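Local coordinates for protein 2-hydroxyisobutyryl-CoA synthetase (Aquincola tertiaricarbonis, PDB 6HDY) that belongs to the acyl-CoA synthetases of the AMP-binding (ANL) superfamily, with a large N-terminal and a small C-terminal domain, at residues E14-P18 and R53-V57; F137-D143 and E331-Q335; G397-R401 and S459-T463; V257-R263 and D387-M393. All coordinates share one frame; numbering follows the deposited sequence.

In the fold
The four contacts fall into two pairs on opposite sides of the chain's centre. Interactions 1 and 2 have centres 14 Å apart and touch: Phe17 CZ packs on Arg332 O at 3.6 Å, and Pro18 on Thr333. Interactions 3 and 4, also 14 Å between centres, meet where His400 CG lies 3.4 Å from Leu390 CD1. Between the pairs the nearest atoms are about 18 Å apart, for interactions 2 and 3. Each pair has one member near bound [[(2R,3S,4R,5R)-5-(6-aminopurin-9-yl)-3,4-bis(oxidanyl)oxolan-2-yl]methoxy-oxidanyl-phosphoryl] (3S)-3-oxidanylbutanoate: the side chain of Phe137 in interaction 2 lies about 6 Å from it and that of Val257 in interaction 4 about 7 Å. Interaction 4 joins the family's N-terminal and C-terminal regions.

Interaction 1: residues E14-P18 and R53-V57; sequences EWNFP and RLQQV
The chain at 14-18, extended from Trp15 onward, passes beside helix 43-64, Phe17 CA and Gln56 CA standing 7.3 Å apart, the nearest such pair. This is an N-terminal arm laid on a helix of the large domain of an AMP-binding enzyme, with a cation-pi stack at its centre. The guanidinium of Arg53 lies flat on the Trp15 indole, planes 23° apart, and its CZ stands 3.8 Å from the centroid of the six-membered ring, 10° off the normal. The opposite face of the guanidinium receives Phe17 CB, 3.4 Å from Arg53 NE, so the cation is sandwiched. Bends at chi2 and chi3 fold the arginine chain back to bring its flat end between the two residues. Its rotation is set at the edge: NE donates to Gln56 OE1 within the helix, and NH1 to a water shared with Asn16 N. Leu330 O, outside the contact, is a further acceptor for NH1. A second water joins Asn16 OD1, Phe17 N and Gln56 NE2. Farther along, the Phe17 ring, which also meets Tyr60 edge-to-face, takes a CH-pi contact from Val57: CG2 sits over one face, offset toward the rim, 4.3 Å from the ring centroid.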
loop_
_atom_site.group_PDB
_atom_site.type_symbol
_atom_site.label_atom_id
_atom_site.label_comp_id
_atom_site.label_asym_id
_atom_site.label_seq_id
_atom_site.Cartn_x
_atom_site.Cartn_y
_atom_site.Cartn_z
ATOM N N GLU A 14 -14.485 3.043 28.203
ATOM C CA GLU A 14 -15.003 3.751 27.031
ATOM C C GLU A 14 -16.119 2.988 26.308
ATOM O O GLU A 14 -16.160 2.959 25.071
ATOM C CB GLU A 14 -13.842 4.131 26.094
ATOM C CG GLU A 14 -12.788 4.884 26.883
ATOM C CD GLU A 14 -11.671 5.489 26.080
ATOM O OE1 GLU A 14 -11.926 6.507 25.397
ATOM O OE2 GLU A 14 -10.523 5.011 26.218
ATOM N N TRP A 15 -17.039 2.392 27.106
ATOM C CA TRP A 15 -18.171 1.622 26.609
ATOM C C TRP A 15 -19.289 2.555 26.188
ATOM O O TRP A 15 -20.038 3.041 27.023
ATOM C CB TRP A 15 -18.637 0.601 27.658
ATOM C CG TRP A 15 -19.629 -0.412 27.160
ATOM C CD1 TRP A 15 -20.904 -0.599 27.612
ATOM C CD2 TRP A 15 -19.411 -1.409 26.150
ATOM N NE1 TRP A 15 -21.501 -1.637 26.932
ATOM C CE2 TRP A 15 -20.605 -2.158 26.035
ATOM C CE3 TRP A 15 -18.319 -1.744 25.327
ATOM C CZ2 TRP A 15 -20.735 -3.222 25.135
ATOM C CZ3 TRP A 15 -18.460 -2.780 24.419
ATOM C CH2 TRP A 15 -19.652 -3.514 24.334
ATOM N N ASN A 16 -19.375 2.836 24.886
ATOM C CA ASN A 16 -20.379 3.739 24.335
ATOM C C ASN A 16 -20.645 3.423 22.870
ATOM O O ASN A 16 -19.728 3.014 22.146
ATOM C CB ASN A 16 -19.884 5.202 24.466
ATOM C CG ASN A 16 -20.936 6.282 24.352
ATOM O OD1 ASN A 16 -22.073 6.151 24.830
ATOM N ND2 ASN A 16 -20.542 7.424 23.793
ATOM N N PHE A 17 -21.906 3.634 22.433
ATOM C CA PHE A 17 -22.284 3.517 21.029
ATOM C C PHE A 17 -22.991 4.795 20.581
ATOM O O PHE A 17 -24.032 5.130 21.155
ATOM C CB PHE A 17 -23.128 2.286 20.681
ATOM C CG PHE A 17 -23.286 2.094 19.178
ATOM C CD1 PHE A 17 -24.333 2.700 18.484
ATOM C CD2 PHE A 17 -22.373 1.327 18.458
ATOM C CE1 PHE A 17 -24.476 2.527 17.105
ATOM C CE2 PHE A 17 -22.530 1.138 17.083
ATOM C CZ PHE A 17 -23.573 1.753 16.412
ATOM N N PRO A 18 -22.486 5.486 19.520
ATOM C CA PRO A 18 -21.252 5.210 18.748
ATOM C C PRO A 18 -20.007 5.382 19.622
ATOM O O PRO A 18 -19.984 6.251 20.483
ATOM C CB PRO A 18 -21.285 6.279 17.632
ATOM C CG PRO A 18 -22.708 6.750 17.575
ATOM C CD PRO A 18 -23.156 6.696 19.018
ATOM N N ARG A 53 -25.666 -3.625 24.063
ATOM C CA ARG A 53 -25.083 -3.020 22.862
ATOM C C ARG A 53 -25.786 -3.521 21.593
ATOM O O ARG A 53 -26.024 -2.745 20.670
ATOM C CB ARG A 53 -23.572 -3.332 22.779
ATOM C CG ARG A 53 -22.882 -2.755 21.515
ATOM C CD ARG A 53 -23.052 -1.243 21.317
ATOM N NE ARG A 53 -22.683 -0.489 22.516
ATOM C CZ ARG A 53 -21.434 -0.194 22.852
ATOM N NH1 ARG A 53 -20.423 -0.536 22.055
ATOM N NH2 ARG A 53 -21.183 0.464 23.971
ATOM N N LEU A 54 -26.076 -4.829 21.559
ATOM C CA LEU A 54 -26.743 -5.551 20.476
ATOM C C LEU A 54 -28.080 -4.892 20.178
ATOM O O LEU A 54 -28.418 -4.702 19.014
ATOM C CB LEU A 54 -26.930 -7.023 20.908
ATOM C CG LEU A 54 -26.305 -8.158 20.079
ATOM C CD1 LEU A 54 -25.173 -7.717 19.168
ATOM C CD2 LEU A 54 -25.911 -9.335 20.950
ATOM N N GLN A 55 -28.789 -4.462 21.226
ATOM C CA GLN A 55 -30.068 -3.763 21.131
ATOM C C GLN A 55 -29.873 -2.381 20.489
ATOM O O GLN A 55 -30.624 -2.015 19.579
ATOM C CB GLN A 55 -30.719 -3.641 22.520
ATOM C CG GLN A 55 -31.148 -4.995 23.091
ATOM C CD GLN A 55 -31.412 -4.945 24.578
ATOM O OE1 GLN A 55 -30.639 -4.381 25.359
ATOM N NE2 GLN A 55 -32.500 -5.560 25.006
ATOM N N GLN A 56 -28.826 -1.644 20.936
ATOM C CA GLN A 56 -28.447 -0.330 20.414
ATOM C C GLN A 56 -28.125 -0.439 18.913
ATOM O O GLN A 56 -28.669 0.323 18.132
ATOM C CB GLN A 56 -27.220 0.233 21.166
ATOM C CG GLN A 56 -27.434 0.640 22.605
ATOM C CD GLN A 56 -26.188 1.265 23.210
ATOM O OE1 GLN A 56 -25.409 0.588 23.903
ATOM N NE2 GLN A 56 -25.998 2.583 23.005
ATOM N N VAL A 57 -27.266 -1.415 18.520
ATOM C CA VAL A 57 -26.822 -1.664 17.135
ATOM C C VAL A 57 -28.016 -1.973 16.207
ATOM O O VAL A 57 -28.136 -1.375 15.133
ATOM C CB VAL A 57 -25.700 -2.749 17.087
ATOM C CG1 VAL A 57 -25.367 -3.169 15.648
ATOM C CG2 VAL A 57 -24.438 -2.253 17.800
HETATM O O HOH W 1 -18.138 0.734 23.011
HETATM O O HOH W 2 -23.762 4.007 24.749
#

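Interaction 2: residues F137-D143 and E331-Q335; sequences FGIGRAD and ERTSQ
Asp143 binds the 331-335 loop through both carboxylate oxygens. OD2 accepts three bonds: from Ser334 OG at 2.6 Å, from Ser334 N at 2.7 Å, and from Arg332 NE at 3.0 Å in a salt bridge that lies in the guanidinium plane but meets the carboxylate from above its own plane. OD1 uses its syn lone pair for Thr333 N, 2.9 Å away with an N-H...O angle of 166°. Such a concentration of donors would be expected to favour the ionised aspartate. Ser334 OG serves as a relay, since Gly140 N donates to it at 3.1 Å; with OG between its own backbone N and carbonyl carbon (chi1 79°), the hydroxyl meets both partners. Gly140 is the N-cap of helix 141-157, so in this AMP-binding fold the loop is tied to the junction where strand 136-140 becomes helix. Water bridges Asp143 N and Thr333 OG1. Toward the strand, Gln335 OE1 accepts from Gly138 N at 2.8 Å, the donor standing well above the amide plane, while Gln335 NE2 turns to Phe110 O and Ala136 O. Ile139 CG1 packs 3.7 Å from Arg332 NH2; NH1 of that arginine reaches Ser282 O. At the strand's Phe137 end, Gln335 OE1 meets the aromatic ring at its edge.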
loop_
_atom_site.group_PDB
_atom_site.type_symbol
_atom_site.label_atom_id
_atom_site.label_comp_id
_atom_site.label_asym_id
_atom_site.label_seq_id
_atom_site.Cartn_x
_atom_site.Cartn_y
_atom_site.Cartn_z
ATOM N N PHE A 137 -16.045 -1.595 0.169
ATOM C CA PHE A 137 -16.142 -1.178 1.549
ATOM C C PHE A 137 -16.024 0.359 1.617
ATOM O O PHE A 137 -15.066 0.933 1.110
ATOM C CB PHE A 137 -15.125 -1.883 2.452
ATOM C CG PHE A 137 -15.109 -3.400 2.389
ATOM C CD1 PHE A 137 -16.287 -4.134 2.496
ATOM C CD2 PHE A 137 -13.906 -4.097 2.307
ATOM C CE1 PHE A 137 -16.264 -5.537 2.480
ATOM C CE2 PHE A 137 -13.890 -5.494 2.232
ATOM C CZ PHE A 137 -15.063 -6.205 2.339
ATOM N N GLY A 138 -17.033 0.987 2.201
ATOM C CA GLY A 138 -17.109 2.416 2.454
ATOM C C GLY A 138 -17.061 2.591 3.955
ATOM O O GLY A 138 -18.082 2.475 4.629
ATOM N N ILE A 139 -15.864 2.809 4.488
ATOM C CA ILE A 139 -15.612 2.934 5.918
ATOM C C ILE A 139 -15.551 4.409 6.361
ATOM O O ILE A 139 -14.785 5.188 5.794
ATOM C CB ILE A 139 -14.365 2.121 6.293
ATOM C CG1 ILE A 139 -14.456 0.714 5.646
ATOM C CG2 ILE A 139 -14.226 2.035 7.819
ATOM C CD1 ILE A 139 -13.197 0.140 5.220
ATOM N N GLY A 140 -16.384 4.767 7.344
ATOM C CA GLY A 140 -16.451 6.123 7.858
ATOM C C GLY A 140 -15.262 6.431 8.735
ATOM O O GLY A 140 -14.593 5.515 9.208
ATOM N N ARG A 141 -14.994 7.723 8.952
ATOM C CA ARG A 141 -13.888 8.231 9.771
ATOM C C ARG A 141 -13.910 7.660 11.181
ATOM O O ARG A 141 -12.877 7.219 11.686
ATOM C CB ARG A 141 -13.956 9.765 9.830
ATOM C CG ARG A 141 -12.605 10.450 9.668
ATOM C CD ARG A 141 -12.719 11.931 9.341
ATOM N NE ARG A 141 -13.716 12.223 8.302
ATOM C CZ ARG A 141 -14.882 12.831 8.521
ATOM N NH1 ARG A 141 -15.218 13.217 9.750
ATOM N NH2 ARG A 141 -15.722 13.053 7.518
ATOM N N ALA A 142 -15.087 7.655 11.807
ATOM C CA ALA A 142 -15.274 7.142 13.164
ATOM C C ALA A 142 -15.002 5.665 13.238
ATOM O O ALA A 142 -14.316 5.241 14.171
ATOM C CB ALA A 142 -16.676 7.489 13.672
ATOM N N ASP A 143 -15.416 4.879 12.217
ATOM C CA ASP A 143 -15.109 3.427 12.178
ATOM C C ASP A 143 -13.624 3.132 12.015
ATOM O O ASP A 143 -13.131 2.224 12.652
ATOM C CB ASP A 143 -15.912 2.697 11.097
ATOM C CG ASP A 143 -17.354 2.497 11.472
ATOM O OD1 ASP A 143 -17.757 2.968 12.550
ATOM O OD2 ASP A 143 -18.077 1.876 10.700
ATOM N N GLU A 331 -19.154 -1.883 17.544
ATOM C CA GLU A 331 -18.557 -0.550 17.528
ATOM C C GLU A 331 -18.371 0.016 16.120
ATOM O O GLU A 331 -17.324 0.614 15.830
ATOM C CB GLU A 331 -17.214 -0.574 18.294
ATOM C CG GLU A 331 -17.336 -0.838 19.792
ATOM C CD GLU A 331 -16.068 -0.710 20.612
ATOM O OE1 GLU A 331 -14.961 -0.755 20.034
ATOM O OE2 GLU A 331 -16.185 -0.554 21.846
ATOM N N ARG A 332 -19.383 -0.153 15.237
ATOM C CA ARG A 332 -19.332 0.372 13.863
ATOM C C ARG A 332 -20.629 1.008 13.415
ATOM O O ARG A 332 -21.702 0.436 13.598
ATOM C CB ARG A 332 -18.864 -0.704 12.855
ATOM C CG ARG A 332 -17.352 -0.922 12.876
ATOM C CD ARG A 332 -16.820 -1.614 11.648
ATOM N NE ARG A 332 -17.065 -0.886 10.389
ATOM C CZ ARG A 332 -16.682 -1.325 9.196
ATOM N NH1 ARG A 332 -16.028 -2.478 9.083
ATOM N NH2 ARG A 332 -16.948 -0.616 8.104
ATOM N N THR A 333 -20.530 2.205 12.823
ATOM C CA THR A 333 -21.682 2.944 12.303
ATOM C C THR A 333 -21.787 2.837 10.776
ATOM O O THR A 333 -22.865 3.041 10.233
ATOM C CB THR A 333 -21.625 4.408 12.762
ATOM O OG1 THR A 333 -20.359 4.962 12.389
ATOM C CG2 THR A 333 -21.866 4.571 14.269
ATOM N N SER A 334 -20.672 2.531 10.077
ATOM C CA SER A 334 -20.634 2.433 8.600
ATOM C C SER A 334 -20.570 0.962 8.192
ATOM O O SER A 334 -19.737 0.220 8.731
ATOM C CB SER A 334 -19.444 3.205 8.022
ATOM O OG SER A 334 -18.230 2.475 8.154
ATOM N N GLN A 335 -21.464 0.532 7.260
ATOM C CA GLN A 335 -21.581 -0.873 6.826
ATOM C C GLN A 335 -21.565 -1.849 8.017
ATOM O O GLN A 335 -20.777 -2.794 8.012
ATOM C CB GLN A 335 -20.533 -1.230 5.753
ATOM C CG GLN A 335 -20.759 -0.439 4.440
ATOM C CD GLN A 335 -19.788 -0.865 3.350
ATOM O OE1 GLN A 335 -18.581 -0.972 3.569
ATOM N NE2 GLN A 335 -20.292 -1.094 2.143
HETATM O O HOH W 3 -17.686 5.601 10.819
#

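Interaction 3: residues G397-R401 and S459-T463; sequences GGEHR and SIART
This is a side-chain contact without direct hydrogen bonds across it, in which Ile460 and Arg462 of a loop pack on residues 399-401 of strand 399-403 in the C-terminal domain. The nearest backbone pair, Glu399 CA and Ile460 CA, is 6.4 Å apart, and alkyl and guanidinium groups lie in the interval. Ile460 divides its work: CB faces Glu399 CB at 3.8 Å, CD1 reaches His400 CA at 3.6 Å, and CG2 lies over one face of the Arg401 guanidinium, 3.4 Å from CZ. With chi1 at -61°, CG2 is placed anti to the isoleucine nitrogen, on the side of that guanidinium. Arg462 slides past Glu399 in the opposite direction and presents a guanidinium face to its aliphatic part, Glu399 CG being 3.5 Å from Arg462 NH1. The two charged ends therefore pass each other unpaired with one another. Glu399 OE1 forms a salt bridge with Arg401 NH2 at 3.1 Å and accepts from His400 N, whereas OE2 pairs with Arg469. Arg462 NH1 donates to Ile460 O at 2.9 Å, curling the loop on itself, and is further bound to Glu418; its NE pairs with Glu230. One water links the segments, accepting from Arg401 NH2 at 2.7 Å, donating to Ala461 O, and donating weakly to Glu399 OE2. Interleaved charges whose aliphatic stems do the packing thus join a loop to an inner strand of the small mixed sheet of the C-terminal domain, the compact alpha/beta unit of AMP-binding enzymes.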
loop_
_atom_site.group_PDB
_atom_site.type_symbol
_atom_site.label_atom_id
_atom_site.label_comp_id
_atom_site.label_asym_id
_atom_site.label_seq_id
_atom_site.Cartn_x
_atom_site.Cartn_y
_atom_site.Cartn_z
ATOM N N GLY A 397 9.464 -30.387 0.946
ATOM C CA GLY A 397 10.082 -29.211 0.328
ATOM C C GLY A 397 9.456 -27.843 0.537
ATOM O O GLY A 397 10.040 -26.840 0.111
ATOM N N GLY A 398 8.293 -27.784 1.191
ATOM C CA GLY A 398 7.641 -26.507 1.479
ATOM C C GLY A 398 6.453 -26.153 0.608
ATOM O O GLY A 398 5.755 -25.185 0.901
ATOM N N GLU A 399 6.212 -26.921 -0.466
ATOM C CA GLU A 399 5.073 -26.710 -1.356
ATOM C C GLU A 399 4.482 -27.992 -1.860
ATOM O O GLU A 399 5.163 -29.035 -1.912
ATOM C CB GLU A 399 5.371 -25.752 -2.532
ATOM C CG GLU A 399 5.039 -24.282 -2.243
ATOM C CD GLU A 399 3.636 -23.956 -1.764
ATOM O OE1 GLU A 399 2.697 -24.740 -2.038
ATOM O OE2 GLU A 399 3.473 -22.899 -1.117
ATOM N N HIS A 400 3.182 -27.911 -2.195
ATOM C CA HIS A 400 2.373 -29.004 -2.740
ATOM C C HIS A 400 1.124 -28.419 -3.391
ATOM O O HIS A 400 0.802 -27.241 -3.174
ATOM C CB HIS A 400 1.991 -30.027 -1.646
ATOM C CG HIS A 400 0.977 -29.527 -0.659
ATOM N ND1 HIS A 400 1.351 -28.790 0.450
ATOM C CD2 HIS A 400 -0.370 -29.687 -0.641
ATOM C CE1 HIS A 400 0.232 -28.534 1.108
ATOM N NE2 HIS A 400 -0.829 -29.044 0.487
ATOM N N ARG A 401 0.439 -29.241 -4.188
ATOM C CA ARG A 401 -0.843 -28.940 -4.812
ATOM C C ARG A 401 -1.732 -30.157 -4.580
ATOM O O ARG A 401 -1.246 -31.297 -4.535
ATOM C CB ARG A 401 -0.729 -28.682 -6.328
ATOM C CG ARG A 401 -0.027 -27.386 -6.773
ATOM C CD ARG A 401 -0.841 -26.102 -6.614
ATOM N NE ARG A 401 -0.396 -25.435 -5.407
ATOM C CZ ARG A 401 0.267 -24.289 -5.365
ATOM N NH1 ARG A 401 0.442 -23.571 -6.467
ATOM N NH2 ARG A 401 0.733 -23.838 -4.222
ATOM N N SER A 459 9.839 -25.614 -7.746
ATOM C CA SER A 459 9.126 -25.494 -9.015
ATOM C C SER A 459 7.723 -24.881 -8.810
ATOM O O SER A 459 7.248 -24.148 -9.679
ATOM C CB SER A 459 9.016 -26.848 -9.706
ATOM O OG SER A 459 8.309 -27.793 -8.921
ATOM N N ILE A 460 7.050 -25.222 -7.688
ATOM C CA ILE A 460 5.709 -24.719 -7.368
ATOM C C ILE A 460 5.799 -23.230 -6.963
ATOM O O ILE A 460 6.634 -22.862 -6.130
ATOM C CB ILE A 460 4.952 -25.589 -6.307
ATOM C CG1 ILE A 460 4.743 -27.050 -6.792
ATOM C CG2 ILE A 460 3.597 -24.940 -5.911
ATOM C CD1 ILE A 460 4.280 -28.101 -5.671
ATOM N N ALA A 461 4.945 -22.382 -7.574
ATOM C CA ALA A 461 4.901 -20.955 -7.270
ATOM C C ALA A 461 4.560 -20.702 -5.800
ATOM O O ALA A 461 3.613 -21.286 -5.248
ATOM C CB ALA A 461 3.885 -20.254 -8.167
ATOM N N ARG A 462 5.395 -19.874 -5.160
ATOM C CA ARG A 462 5.201 -19.400 -3.788
ATOM C C ARG A 462 4.341 -18.109 -3.913
ATOM O O ARG A 462 4.131 -17.614 -5.033
ATOM C CB ARG A 462 6.562 -19.079 -3.104
ATOM C CG ARG A 462 7.660 -20.180 -3.118
ATOM C CD ARG A 462 7.169 -21.557 -2.752
ATOM N NE ARG A 462 8.198 -22.431 -2.188
ATOM C CZ ARG A 462 8.609 -23.577 -2.732
ATOM N NH1 ARG A 462 8.129 -23.978 -3.906
ATOM N NH2 ARG A 462 9.509 -24.326 -2.113
ATOM N N THR A 463 3.841 -17.574 -2.784
ATOM C CA THR A 463 3.024 -16.348 -2.752
ATOM C C THR A 463 3.301 -15.478 -1.519
ATOM O O THR A 463 3.655 -16.005 -0.456
ATOM C CB THR A 463 1.493 -16.648 -2.892
ATOM O OG1 THR A 463 0.767 -15.405 -2.926
ATOM C CG2 THR A 463 0.941 -17.526 -1.762
HETATM O O HOH W 4 1.821 -21.609 -3.105
#

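Interaction 4: residues V257-R263 and D387-M393; sequences VPGVKDR and DAALNQM
Arg263 reaches from helix 258-268 to the C-terminal end of helix 383-391 and binds two backbone carbonyls there. Its NE donates to Asn391 O at 2.9 Å, in the carbonyl plane on a lone pair, with an N-H...O angle of 154°; NH2 makes a weak bond to Met393 O. An extended chain from CG to NE carries the guanidinium that far, across the Asn391 amide, whose plane is turned 89° from it. Arg263 CD lies 3.2 Å from Asn391 OD1. Next to this, helix 258-268 meets the end of helix 383-391 and the residue after it at Gly259, whose CA is 4.7 Å from Gln392 CA and whose lack of a side chain permits the approach: Gly259 CA touches Gln392 CG at 3.6 Å. The short helical segments run 7.7 Å apart at closest, 52° between their directions. Val257 CG1 packs on Ala388 CB at 3.6 Å, Pro258 CB meets the Gln392 amide, and Val260 CG2 rests against Asp387 OD2 (3.4 Å) and Asn391 ND2. Asn391 is held in turn by its own helix: ND2 donates to Asp387 O at 2.8 Å, from the face opposite the backbone N of Asn391. Beyond, Tyr396 touches Arg263 and Asn391, and Arg441 binds Gln392 O. The contact joins the two family regions, and its chemistry suggests a favourable electrostatic term, a cationic group placed at the negative end of a helix dipole.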
loop_
_atom_site.group_PDB
_atom_site.type_symbol
_atom_site.label_atom_id
_atom_site.label_comp_id
_atom_site.label_asym_id
_atom_site.label_seq_id
_atom_site.Cartn_x
_atom_site.Cartn_y
_atom_site.Cartn_z
ATOM N N VAL A 257 -1.861 -24.043 12.637
ATOM C CA VAL A 257 -1.621 -25.319 11.963
ATOM C C VAL A 257 -0.295 -25.905 12.499
ATOM O O VAL A 257 0.754 -25.269 12.366
ATOM C CB VAL A 257 -1.718 -25.207 10.413
ATOM C CG1 VAL A 257 -1.226 -26.466 9.722
ATOM C CG2 VAL A 257 -3.148 -24.895 9.984
ATOM N N PRO A 258 -0.381 -27.079 13.170
ATOM C CA PRO A 258 0.796 -27.703 13.830
ATOM C C PRO A 258 2.201 -27.522 13.202
ATOM O O PRO A 258 3.012 -26.765 13.774
ATOM C CB PRO A 258 0.399 -29.170 13.870
ATOM C CG PRO A 258 -1.074 -29.116 14.104
ATOM C CD PRO A 258 -1.598 -27.882 13.413
ATOM N N GLY A 259 2.487 -28.210 12.083
ATOM C CA GLY A 259 3.778 -28.140 11.391
ATOM C C GLY A 259 4.126 -26.815 10.732
ATOM O O GLY A 259 5.302 -26.521 10.508
ATOM N N VAL A 260 3.103 -26.010 10.393
ATOM C CA VAL A 260 3.277 -24.695 9.772
ATOM C C VAL A 260 3.750 -23.705 10.841
ATOM O O VAL A 260 4.757 -23.026 10.624
ATOM C CB VAL A 260 2.007 -24.209 8.997
ATOM C CG1 VAL A 260 2.195 -22.801 8.440
ATOM C CG2 VAL A 260 1.649 -25.175 7.869
ATOM N N LYS A 261 3.039 -23.637 11.999
ATOM C CA LYS A 261 3.399 -22.724 13.102
ATOM C C LYS A 261 4.841 -22.984 13.586
ATOM O O LYS A 261 5.626 -22.040 13.732
ATOM C CB LYS A 261 2.399 -22.846 14.272
ATOM C CG LYS A 261 2.572 -21.737 15.309
ATOM C CD LYS A 261 1.853 -22.006 16.621
ATOM C CE LYS A 261 1.824 -20.746 17.469
ATOM N NZ LYS A 261 0.976 -20.918 18.672
ATOM N N ASP A 262 5.182 -24.274 13.803
ATOM C CA ASP A 262 6.496 -24.714 14.267
ATOM C C ASP A 262 7.600 -24.383 13.275
ATOM O O ASP A 262 8.664 -23.937 13.695
ATOM C CB ASP A 262 6.470 -26.209 14.651
ATOM C CG ASP A 262 5.544 -26.532 15.810
ATOM O OD1 ASP A 262 5.081 -25.581 16.491
ATOM O OD2 ASP A 262 5.297 -27.728 16.053
ATOM N N ARG A 263 7.334 -24.545 11.961
ATOM C CA ARG A 263 8.295 -24.189 10.905
ATOM C C ARG A 263 8.592 -22.692 10.900
ATOM O O ARG A 263 9.754 -22.308 10.784
ATOM C CB ARG A 263 7.814 -24.638 9.509
ATOM C CG ARG A 263 8.284 -26.045 9.131
ATOM C CD ARG A 263 7.659 -26.526 7.834
ATOM N NE ARG A 263 7.981 -27.928 7.555
ATOM C CZ ARG A 263 8.718 -28.348 6.527
ATOM N NH1 ARG A 263 9.199 -27.477 5.645
ATOM N NH2 ARG A 263 8.969 -29.643 6.366
ATOM N N ASP A 387 -1.941 -29.877 4.350
ATOM C CA ASP A 387 -0.862 -28.931 4.604
ATOM C C ASP A 387 -0.191 -29.258 5.930
ATOM O O ASP A 387 1.031 -29.311 5.971
ATOM C CB ASP A 387 -1.408 -27.488 4.623
ATOM C CG ASP A 387 -0.346 -26.410 4.630
ATOM O OD1 ASP A 387 0.662 -26.569 3.911
ATOM O OD2 ASP A 387 -0.545 -25.386 5.316
ATOM N N ALA A 388 -0.988 -29.521 7.000
ATOM C CA ALA A 388 -0.514 -29.871 8.335
ATOM C C ALA A 388 0.300 -31.170 8.349
ATOM O O ALA A 388 1.378 -31.194 8.948
ATOM C CB ALA A 388 -1.683 -29.982 9.304
ATOM N N ALA A 389 -0.204 -32.237 7.680
ATOM C CA ALA A 389 0.459 -33.545 7.652
ATOM C C ALA A 389 1.796 -33.474 6.923
ATOM O O ALA A 389 2.784 -34.008 7.430
ATOM C CB ALA A 389 -0.445 -34.584 7.008
ATOM N N LEU A 390 1.841 -32.767 5.774
ATOM C CA LEU A 390 3.068 -32.618 4.990
ATOM C C LEU A 390 4.156 -31.795 5.683
ATOM O O LEU A 390 5.331 -32.167 5.613
ATOM C CB LEU A 390 2.781 -32.035 3.606
ATOM C CG LEU A 390 2.045 -32.909 2.600
ATOM C CD1 LEU A 390 1.875 -32.168 1.336
ATOM C CD2 LEU A 390 2.814 -34.201 2.288
ATOM N N ASN A 391 3.761 -30.685 6.358
ATOM C CA ASN A 391 4.672 -29.777 7.048
ATOM C C ASN A 391 5.316 -30.411 8.276
ATOM O O ASN A 391 6.310 -29.893 8.774
ATOM C CB ASN A 391 3.992 -28.418 7.382
ATOM C CG ASN A 391 4.026 -27.444 6.227
ATOM O OD1 ASN A 391 4.988 -26.682 6.051
ATOM N ND2 ASN A 391 3.007 -27.484 5.369
ATOM N N GLN A 392 4.766 -31.541 8.743
ATOM C CA GLN A 392 5.288 -32.277 9.897
ATOM C C GLN A 392 6.289 -33.363 9.480
ATOM O O GLN A 392 6.693 -34.190 10.306
ATOM C CB GLN A 392 4.145 -32.822 10.771
ATOM C CG GLN A 392 3.627 -31.768 11.738
ATOM C CD GLN A 392 2.457 -32.214 12.574
ATOM O OE1 GLN A 392 1.444 -32.716 12.066
ATOM N NE2 GLN A 392 2.543 -31.966 13.878
ATOM N N MET A 393 6.724 -33.313 8.203
ATOM C CA MET A 393 7.678 -34.245 7.587
ATOM C C MET A 393 8.976 -33.497 7.235
ATOM O O MET A 393 8.926 -32.480 6.528
ATOM C CB MET A 393 7.093 -34.884 6.314
ATOM C CG MET A 393 5.772 -35.591 6.510
ATOM S SD MET A 393 5.295 -36.518 5.026
ATOM C CE MET A 393 6.547 -37.899 5.101
#